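Long-range contact in kcn28 (Kitasatospora, PDB 6J31), which belongs to the GT-B glycosyltransferase-like proteins, related in its C-terminal domain to the erythromycin biosynthesis protein CIII family: residues S124-R138 and L181-P195. Residues are numbered along the deposited sequence; the frame is centred on the assembly and turned at random.
Sequences SIQISPTWVMPEKYR and LPERSLVLVPRFLQP
Gln194 grips the backbone of Val132 with both ends of its amide: reaching in from just beyond the 3-10 segment 191-193, it pairs with both polar backbone atoms of a residue in the loop after strand 124-128. Val132 N gives its hydrogen to Gln194 OE1 at 2.8 Å, in the carbonyl plane and on a lone pair. Gln194 NE2 returns a 2.6 Å bond to Val132 O. The second N-H of NE2 goes to Pro195 O, and these three bonds together fix the rotation of the amide. The Gln194 chain, with CG anti to the backbone N and a bend at chi2 (75°), brings the amide to Val132. Next to it Pro195 lies over one face of the Trp131 indole, CD 3.6 Å from the centroid of the five-membered ring in a CH-pi contact; the ring's NE1 is hydrogen-bonded to Asn330 OD1.

Further back, strands 124-128 and 185-187 run parallel, and four backbone bonds alternate from Gln126 N to Arg184 O through to Leu188 N to Ser128 O. On one face Ile127 CD1 lies beside Leu186 CD1, the two side chains pointing the same way, 3.8 Å apart. On the other, Ser185 OG donates to Gln126 OE1 at 2.6 Å, a short bond between buried groups, and the Pro182 ring crosses the same amide.

The packing thins at the outer end, where exposed Glu183 and Arg184 direct their side-chain ends away and one water joins Ser124 OG to Glu183 N. Glu135, in a poorly ordered loop, touches Leu181 CD1 with its CG (3.7 Å). Thr130, its OG1 hydrogen-bonded to Asp326 OD2, touches the bound (2E,2'E)-3,3'-(1,2-phenylene)di(prop-2-enoic acid) and places the loop that follows strand 124-128 at the ligand pocket between the two Rossmann-like domains of a GT-B fold.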
loop_
_atom_site.group_PDB
_atom_site.type_symbol
_atom_site.label_atom_id
_atom_site.label_comp_id
_atom_site.label_asym_id
_atom_site.label_seq_id
_atom_site.Cartn_x
_atom_site.Cartn_y
_atom_site.Cartn_z
ATOM N N SER A 124 12.793 -15.383 -8.830
ATOM C CA SER A 124 12.332 -14.240 -8.057
ATOM C C SER A 124 10.837 -14.019 -8.271
ATOM O O SER A 124 10.294 -14.314 -9.340
ATOM C CB SER A 124 13.105 -12.968 -8.435
ATOM O OG SER A 124 12.780 -12.540 -9.748
ATOM N N ILE A 125 10.172 -13.524 -7.227
ATOM C CA ILE A 125 8.745 -13.210 -7.258
ATOM C C ILE A 125 8.544 -11.822 -6.672
ATOM O O ILE A 125 8.928 -11.570 -5.525
ATOM C CB ILE A 125 7.903 -14.235 -6.479
ATOM C CG1 ILE A 125 8.169 -15.653 -6.977
ATOM C CG2 ILE A 125 6.420 -13.883 -6.574
ATOM C CD1 ILE A 125 7.605 -16.713 -6.076
ATOM N N GLN A 126 7.918 -10.935 -7.437
ATOM C CA GLN A 126 7.592 -9.614 -6.925
ATOM C C GLN A 126 6.375 -9.686 -6.009
ATOM O O GLN A 126 5.422 -10.427 -6.275
ATOM C CB GLN A 126 7.316 -8.649 -8.074
ATOM C CG GLN A 126 6.981 -7.236 -7.634
ATOM C CD GLN A 126 6.235 -6.469 -8.708
ATOM O OE1 GLN A 126 5.087 -6.788 -9.026
ATOM N NE2 GLN A 126 6.890 -5.475 -9.294
ATOM N N ILE A 127 6.421 -8.928 -4.917
ATOM C CA ILE A 127 5.294 -8.765 -4.005
ATOM C C ILE A 127 4.842 -7.315 -4.125
ATOM O O ILE A 127 5.516 -6.405 -3.629
ATOM C CB ILE A 127 5.669 -9.114 -2.558
ATOM C CG1 ILE A 127 6.410 -10.452 -2.500
ATOM C CG2 ILE A 127 4.421 -9.171 -1.677
ATOM C CD1 ILE A 127 5.536 -11.660 -2.785
ATOM N N SER A 128 3.711 -7.088 -4.795
ATOM C CA SER A 128 3.236 -5.731 -5.052
ATOM C C SER A 128 2.181 -5.342 -4.032
ATOM O O SER A 128 1.133 -6.002 -3.959
ATOM C CB SER A 128 2.666 -5.619 -6.459
ATOM O OG SER A 128 2.101 -4.335 -6.654
ATOM N N PRO A 129 2.395 -4.285 -3.240
ATOM C CA PRO A 129 1.394 -3.899 -2.234
ATOM C C PRO A 129 0.211 -3.123 -2.785
ATOM O O PRO A 129 -0.764 -2.912 -2.050
ATOM C CB PRO A 129 2.206 -3.030 -1.268
ATOM C CG PRO A 129 3.221 -2.383 -2.152
ATOM C CD PRO A 129 3.601 -3.442 -3.166
ATOM N N THR A 130 0.252 -2.700 -4.041
ATOM C CA THR A 130 -0.854 -1.979 -4.652
ATOM C C THR A 130 -0.977 -2.459 -6.094
ATOM O O THR A 130 -0.290 -3.394 -6.518
ATOM C CB THR A 130 -0.657 -0.460 -4.542
ATOM O OG1 THR A 130 -1.852 0.207 -4.962
ATOM C CG2 THR A 130 0.503 -0.000 -5.413
ATOM N N TRP A 131 -1.861 -1.827 -6.856
ATOM C CA TRP A 131 -2.080 -2.268 -8.223
ATOM C C TRP A 131 -0.838 -2.040 -9.079
ATOM O O TRP A 131 -0.003 -1.177 -8.793
ATOM C CB TRP A 131 -3.289 -1.561 -8.838
ATOM C CG TRP A 131 -3.374 -0.069 -8.642
ATOM C CD1 TRP A 131 -4.034 0.586 -7.642
ATOM C CD2 TRP A 131 -2.817 0.952 -9.486
ATOM N NE1 TRP A 131 -3.915 1.945 -7.802
ATOM C CE2 TRP A 131 -3.173 2.197 -8.925
ATOM C CE3 TRP A 131 -2.047 0.935 -10.656
ATOM C CZ2 TRP A 131 -2.786 3.412 -9.491
ATOM C CZ3 TRP A 131 -1.663 2.145 -11.219
ATOM C CH2 TRP A 131 -2.033 3.365 -10.634
ATOM N N VAL A 132 -0.708 -2.852 -10.121
ATOM C CA VAL A 132 0.451 -2.821 -10.987
ATOM C C VAL A 132 0.121 -2.028 -12.247
ATOM O O VAL A 132 -1.031 -1.707 -12.525
ATOM C CB VAL A 132 0.936 -4.248 -11.340
ATOM C CG1 VAL A 132 1.335 -5.002 -10.079
ATOM C CG2 VAL A 132 -0.146 -4.998 -12.109
ATOM N N MET A 133 1.151 -1.710 -13.028
ATOM C CA MET A 133 0.986 -0.947 -14.261
ATOM C C MET A 133 1.170 -1.892 -15.434
ATOM O O MET A 133 2.311 -2.250 -15.767
ATOM C CB MET A 133 1.996 0.197 -14.339
ATOM C CG MET A 133 3.308 -0.109 -13.652
ATOM S SD MET A 133 3.606 1.053 -12.313
ATOM C CE MET A 133 2.285 2.196 -12.634
ATOM N N PRO A 134 0.101 -2.322 -16.095
ATOM C CA PRO A 134 0.263 -3.280 -17.190
ATOM C C PRO A 134 0.972 -2.654 -18.377
ATOM O O PRO A 134 1.072 -1.432 -18.517
ATOM C CB PRO A 134 -1.178 -3.662 -17.544
ATOM C CG PRO A 134 -1.992 -2.483 -17.119
ATOM C CD PRO A 134 -1.305 -1.925 -15.902
ATOM N N GLU A 135 1.464 -3.528 -19.251
ATOM C CA GLU A 135 2.172 -3.118 -20.456
ATOM C C GLU A 135 1.203 -2.496 -21.457
ATOM O O GLU A 135 1.180 -2.873 -22.633
ATOM C CB GLU A 135 2.910 -4.308 -21.070
ATOM C CG GLU A 135 3.147 -5.478 -20.126
ATOM C CD GLU A 135 1.934 -6.383 -20.010
ATOM O OE1 GLU A 135 0.951 -6.148 -20.747
ATOM O OE2 GLU A 135 1.960 -7.318 -19.182
ATOM N N LYS A 136 0.388 -1.560 -20.985
ATOM C CA LYS A 136 -0.533 -0.785 -21.801
ATOM C C LYS A 136 -0.770 0.510 -21.043
ATOM O O LYS A 136 -1.058 1.553 -21.636
ATOM C CB LYS A 136 -1.811 -1.575 -22.076
ATOM C CG LYS A 136 -1.817 -2.214 -23.466
ATOM C CD LYS A 136 -2.916 -3.250 -23.621
ATOM C CE LYS A 136 -2.392 -4.642 -23.263
ATOM N NZ LYS A 136 -3.300 -5.743 -23.702
ATOM N N TYR A 137 -0.663 0.427 -19.715
ATOM C CA TYR A 137 -0.588 1.627 -18.889
ATOM C C TYR A 137 0.665 2.427 -19.224
ATOM O O TYR A 137 0.649 3.663 -19.218
ATOM C CB TYR A 137 -0.591 1.240 -17.407
ATOM C CG TYR A 137 -0.426 2.393 -16.429
ATOM C CD1 TYR A 137 0.836 2.893 -16.118
ATOM C CD2 TYR A 137 -1.524 2.956 -15.789
ATOM C CE1 TYR A 137 0.999 3.935 -15.228
ATOM C CE2 TYR A 137 -1.368 3.999 -14.887
ATOM C CZ TYR A 137 -0.104 4.482 -14.609
ATOM O OH TYR A 137 0.059 5.518 -13.716
ATOM N N ARG A 138 1.772 1.730 -19.486
ATOM C CA ARG A 138 3.037 2.407 -19.739
ATOM C C ARG A 138 3.006 3.216 -21.035
ATOM O O ARG A 138 3.593 4.303 -21.098
ATOM C CB ARG A 138 4.171 1.380 -19.742
ATOM C CG ARG A 138 4.571 0.934 -18.331
ATOM C CD ARG A 138 5.392 -0.350 -18.313
ATOM N NE ARG A 138 6.789 -0.096 -18.663
ATOM C CZ ARG A 138 7.642 -1.020 -19.094
ATOM N NH1 ARG A 138 7.270 -2.289 -19.177
ATOM N NH2 ARG A 138 8.888 -0.682 -19.395
ATOM N N LEU A 181 7.878 -4.942 -14.989
ATOM C CA LEU A 181 7.520 -6.177 -15.692
ATOM C C LEU A 181 8.247 -7.347 -15.034
ATOM O O LEU A 181 9.147 -7.952 -15.628
ATOM C CB LEU A 181 7.869 -6.082 -17.177
ATOM C CG LEU A 181 7.395 -7.230 -18.071
ATOM C CD1 LEU A 181 5.903 -7.116 -18.334
ATOM C CD2 LEU A 181 8.196 -7.296 -19.374
ATOM N N PRO A 182 7.857 -7.711 -13.814
ATOM C CA PRO A 182 8.549 -8.799 -13.111
ATOM C C PRO A 182 8.330 -10.142 -13.792
ATOM O O PRO A 182 7.393 -10.336 -14.565
ATOM C CB PRO A 182 7.907 -8.779 -11.719
ATOM C CG PRO A 182 6.552 -8.206 -11.950
ATOM C CD PRO A 182 6.732 -7.176 -13.026
ATOM N N GLU A 183 9.229 -11.080 -13.499
ATOM C CA GLU A 183 9.066 -12.441 -14.004
ATOM C C GLU A 183 7.801 -13.082 -13.447
ATOM O O GLU A 183 7.033 -13.716 -14.178
ATOM C CB GLU A 183 10.286 -13.286 -13.645
ATOM C CG GLU A 183 10.251 -14.703 -14.201
ATOM C CD GLU A 183 10.819 -14.808 -15.606
ATOM O OE1 GLU A 183 11.921 -14.271 -15.839
ATOM O OE2 GLU A 183 10.177 -15.444 -16.471
ATOM N N ARG A 184 7.582 -12.940 -12.146
ATOM C CA ARG A 184 6.380 -13.406 -11.478
ATOM C C ARG A 184 6.002 -12.361 -10.445
ATOM O O ARG A 184 6.877 -11.739 -9.838
ATOM C CB ARG A 184 6.590 -14.770 -10.803
ATOM C CG ARG A 184 6.739 -15.919 -11.776
ATOM C CD ARG A 184 7.287 -17.174 -11.110
ATOM N NE ARG A 184 7.664 -18.178 -12.101
ATOM C CZ ARG A 184 6.792 -18.932 -12.764
ATOM N NH1 ARG A 184 5.490 -18.796 -12.540
ATOM N NH2 ARG A 184 7.217 -19.823 -13.653
ATOM N N SER A 185 4.706 -12.160 -10.245
ATOM C CA SER A 185 4.284 -11.130 -9.312
ATOM C C SER A 185 3.039 -11.567 -8.568
ATOM O O SER A 185 2.093 -12.082 -9.171
ATOM C CB SER A 185 4.028 -9.808 -10.036
ATOM O OG SER A 185 3.481 -8.852 -9.149
ATOM N N LEU A 186 3.049 -11.356 -7.258
ATOM C CA LEU A 186 1.871 -11.528 -6.421
ATOM C C LEU A 186 1.344 -10.132 -6.124
ATOM O O LEU A 186 1.999 -9.352 -5.423
ATOM C CB LEU A 186 2.203 -12.285 -5.136
ATOM C CG LEU A 186 2.716 -13.715 -5.303
ATOM C CD1 LEU A 186 3.022 -14.329 -3.952
ATOM C CD2 LEU A 186 1.711 -14.558 -6.062
ATOM N N VAL A 187 0.188 -9.804 -6.690
ATOM C CA VAL A 187 -0.411 -8.485 -6.529
ATOM C C VAL A 187 -1.380 -8.579 -5.358
ATOM O O VAL A 187 -2.408 -9.256 -5.441
ATOM C CB VAL A 187 -1.114 -8.024 -7.810
ATOM C CG1 VAL A 187 -1.512 -6.559 -7.707
ATOM C CG2 VAL A 187 -0.220 -8.255 -9.018
ATOM N N LEU A 188 -1.069 -7.879 -4.274
ATOM C CA LEU A 188 -1.803 -8.031 -3.021
ATOM C C LEU A 188 -3.056 -7.167 -2.987
ATOM O O LEU A 188 -3.374 -6.560 -1.964
ATOM C CB LEU A 188 -0.868 -7.691 -1.866
ATOM C CG LEU A 188 0.270 -8.696 -1.641
ATOM C CD1 LEU A 188 0.844 -8.607 -0.230
ATOM C CD2 LEU A 188 -0.172 -10.119 -1.968
ATOM N N VAL A 189 -3.766 -7.070 -4.107
ATOM C CA VAL A 189 -5.048 -6.372 -4.182
ATOM C C VAL A 189 -6.016 -7.248 -4.963
ATOM O O VAL A 189 -5.597 -8.107 -5.753
ATOM C CB VAL A 189 -4.908 -4.976 -4.843
ATOM C CG1 VAL A 189 -3.782 -4.170 -4.212
ATOM C CG2 VAL A 189 -4.679 -5.110 -6.332
ATOM N N PRO A 190 -7.320 -7.090 -4.736
ATOM C CA PRO A 190 -8.299 -7.791 -5.575
ATOM C C PRO A 190 -8.331 -7.197 -6.974
ATOM O O PRO A 190 -7.937 -6.050 -7.195
ATOM C CB PRO A 190 -9.626 -7.565 -4.846
ATOM C CG PRO A 190 -9.410 -6.321 -4.049
ATOM C CD PRO A 190 -7.963 -6.321 -3.657
ATOM N N ARG A 191 -8.823 -7.992 -7.928
ATOM C CA ARG A 191 -8.850 -7.524 -9.310
ATOM C C ARG A 191 -9.735 -6.291 -9.467
ATOM O O ARG A 191 -9.468 -5.447 -10.328
ATOM C CB ARG A 191 -9.292 -8.651 -10.257
ATOM C CG ARG A 191 -10.803 -8.858 -10.374
ATOM C CD ARG A 191 -11.214 -9.923 -11.414
ATOM N NE ARG A 191 -10.439 -11.161 -11.334
ATOM C CZ ARG A 191 -9.398 -11.450 -12.108
ATOM N NH1 ARG A 191 -8.992 -10.589 -13.036
ATOM N NH2 ARG A 191 -8.758 -12.600 -11.950
ATOM N N PHE A 192 -10.771 -6.147 -8.635
ATOM C CA PHE A 192 -11.639 -4.981 -8.770
ATOM C C PHE A 192 -11.001 -3.695 -8.249
ATOM O O PHE A 192 -11.608 -2.628 -8.399
ATOM C CB PHE A 192 -12.998 -5.222 -8.092
ATOM C CG PHE A 192 -12.934 -5.462 -6.605
ATOM C CD1 PHE A 192 -12.726 -4.413 -5.720
ATOM C CD2 PHE A 192 -13.136 -6.730 -6.089
ATOM C CE1 PHE A 192 -12.683 -4.634 -4.355
ATOM C CE2 PHE A 192 -13.096 -6.957 -4.722
ATOM C CZ PHE A 192 -12.868 -5.908 -3.855
ATOM N N LEU A 193 -9.818 -3.765 -7.632
ATOM C CA LEU A 193 -9.049 -2.581 -7.259
ATOM C C LEU A 193 -7.861 -2.342 -8.183
ATOM O O LEU A 193 -7.056 -1.445 -7.918
ATOM C CB LEU A 193 -8.560 -2.688 -5.811
ATOM C CG LEU A 193 -9.623 -2.596 -4.716
ATOM C CD1 LEU A 193 -8.998 -2.553 -3.320
ATOM C CD2 LEU A 193 -10.529 -1.388 -4.952
ATOM N N GLN A 194 -7.757 -3.102 -9.277
ATOM C CA GLN A 194 -6.681 -2.942 -10.242
ATOM C C GLN A 194 -7.207 -2.200 -11.455
ATOM O O GLN A 194 -8.075 -2.732 -12.163
ATOM C CB GLN A 194 -6.120 -4.298 -10.661
ATOM C CG GLN A 194 -5.235 -4.256 -11.911
ATOM C CD GLN A 194 -3.854 -3.676 -11.636
ATOM O OE1 GLN A 194 -3.136 -4.148 -10.756
ATOM N NE2 GLN A 194 -3.475 -2.661 -12.396
ATOM N N PRO A 195 -6.738 -0.989 -11.734
ATOM C CA PRO A 195 -7.171 -0.305 -12.955
ATOM C C PRO A 195 -6.702 -1.073 -14.182
ATOM O O PRO A 195 -5.602 -1.629 -14.203
ATOM C CB PRO A 195 -6.502 1.073 -12.855
ATOM C CG PRO A 195 -6.096 1.219 -11.421
ATOM C CD PRO A 195 -5.850 -0.161 -10.906
HETATM O O HOH W 1 10.622 -11.197 -10.959
#